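Local coordinates for protein putative nucleoside-diphosphate-sugar epimerase (Staphylococcus aureus subsp. aureus, PDB 3E48) that is of unknown function but, as a putative nucleoside-diphosphate-sugar epimerase with an NAD(P)H-binding Rossmann-type domain, probably acts on its substrate with a bound dinucleotide, at residues T17-A22 / G180-I185. Sequence-based numbering, arbitrary orientation.
Sequences TNQAIA and GVIAII
The amide of Q19 is held against helix 174-186 at its nitrogen, where NE2 hydrogen-bonds to the backbone O of N175, in the first turn of that helix. This bond fixes the rotation of the amide and leaves OE1 alongside I182, with OE1 3.7 Å from I182 CG1, a van der Waals contact of an oxygen on a methylene. Q19 CB also touches I182, 3.8 Å from I182 CG1. Beyond CG the Q19 chain is extended (chi2 -176°), and that reach carries the amide to the neighbouring helix; the Q19 side chain also packs on A178 and R179. Helices 11-22 and 174-186 lie on the same face of the largely parallel sheet of the Rossmann-type fold: T17 rests on L5 and I185 on I3, both of strand 3-6, while V181 and I185 also cover strand 100-106. Between the helices I182 points toward 17-22. With CG1 anti to its carbonyl carbon (chi1 -72°), it sends CD1 against A20, 3.8 Å from A20 N and 4.0 Å from the methyl carbon A20 CB. The nearest CA pair of the two segments is A20 and I182, with A20 CA 6.7 Å from I182 CA.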
# COMPACT_ATOMS: atom_id res chain seq x y z
N THR B 17 15.11 19.02 -12.83
CA THR B 17 15.39 20.44 -12.70
C THR B 17 16.12 21.00 -13.92
O THR B 17 15.76 22.06 -14.42
CB THR B 17 16.23 20.75 -11.44
OG1 THR B 17 15.56 20.25 -10.28
CG2 THR B 17 16.43 22.26 -11.30
N ASN B 18 17.14 20.30 -14.40
CA ASN B 18 17.85 20.78 -15.57
C ASN B 18 16.93 20.81 -16.79
O ASN B 18 17.01 21.71 -17.62
CB ASN B 18 19.09 19.93 -15.87
CG ASN B 18 20.21 20.17 -14.87
OD1 ASN B 18 20.49 21.32 -14.50
ND2 ASN B 18 20.87 19.10 -14.44
N GLN B 19 16.06 19.81 -16.90
CA GLN B 19 15.14 19.78 -18.03
C GLN B 19 14.11 20.91 -17.90
O GLN B 19 13.71 21.50 -18.90
CB GLN B 19 14.45 18.41 -18.13
CG GLN B 19 15.34 17.31 -18.71
CD GLN B 19 14.62 15.98 -18.90
OE1 GLN B 19 13.42 15.95 -19.16
NE2 GLN B 19 15.36 14.88 -18.78
N ALA B 20 13.71 21.23 -16.67
CA ALA B 20 12.74 22.31 -16.47
C ALA B 20 13.39 23.63 -16.87
O ALA B 20 12.74 24.51 -17.44
CB ALA B 20 12.30 22.36 -15.01
N ILE B 21 14.67 23.77 -16.58
CA ILE B 21 15.40 24.98 -16.93
C ILE B 21 15.51 25.06 -18.46
O ILE B 21 15.31 26.13 -19.04
CB ILE B 21 16.81 24.98 -16.30
CG1 ILE B 21 16.70 25.04 -14.78
CG2 ILE B 21 17.63 26.15 -16.84
CD1 ILE B 21 15.88 26.21 -14.27
N ALA B 22 15.83 23.93 -19.09
CA ALA B 22 15.96 23.90 -20.55
C ALA B 22 14.64 24.20 -21.25
O ALA B 22 14.63 24.78 -22.34
CB ALA B 22 16.49 22.54 -21.00
N GLY B 180 9.27 12.32 -19.06
CA GLY B 180 7.85 12.05 -18.87
C GLY B 180 7.26 12.96 -17.82
O GLY B 180 6.15 13.47 -17.98
N VAL B 181 7.99 13.17 -16.72
CA VAL B 181 7.51 14.03 -15.65
C VAL B 181 7.37 15.48 -16.14
O VAL B 181 6.39 16.15 -15.83
CB VAL B 181 8.46 13.96 -14.42
CG1 VAL B 181 8.07 14.98 -13.38
CG2 VAL B 181 8.42 12.56 -13.82
N ILE B 182 8.36 15.94 -16.90
CA ILE B 182 8.34 17.30 -17.46
C ILE B 182 7.14 17.47 -18.38
O ILE B 182 6.45 18.49 -18.35
CB ILE B 182 9.64 17.59 -18.25
CG1 ILE B 182 10.82 17.75 -17.28
CG2 ILE B 182 9.47 18.82 -19.13
CD1 ILE B 182 10.74 18.96 -16.37
N ALA B 183 6.87 16.45 -19.20
CA ALA B 183 5.75 16.51 -20.13
C ALA B 183 4.44 16.65 -19.35
O ALA B 183 3.53 17.37 -19.77
CB ALA B 183 5.71 15.25 -21.00
N ILE B 184 4.34 15.96 -18.22
CA ILE B 184 3.14 16.03 -17.40
C ILE B 184 3.01 17.43 -16.80
O ILE B 184 1.95 18.04 -16.87
CB ILE B 184 3.18 14.99 -16.26
CG1 ILE B 184 3.18 13.59 -16.87
CG2 ILE B 184 1.99 15.19 -15.32
CD1 ILE B 184 3.33 12.47 -15.85
N ILE B 185 4.10 17.93 -16.23
CA ILE B 185 4.12 19.26 -15.62
C ILE B 185 3.68 20.35 -16.59
O ILE B 185 2.85 21.19 -16.26
CB ILE B 185 5.54 19.61 -15.08
CG1 ILE B 185 5.89 18.69 -13.91
CG2 ILE B 185 5.58 21.06 -14.63
CD1 ILE B 185 7.33 18.85 -13.41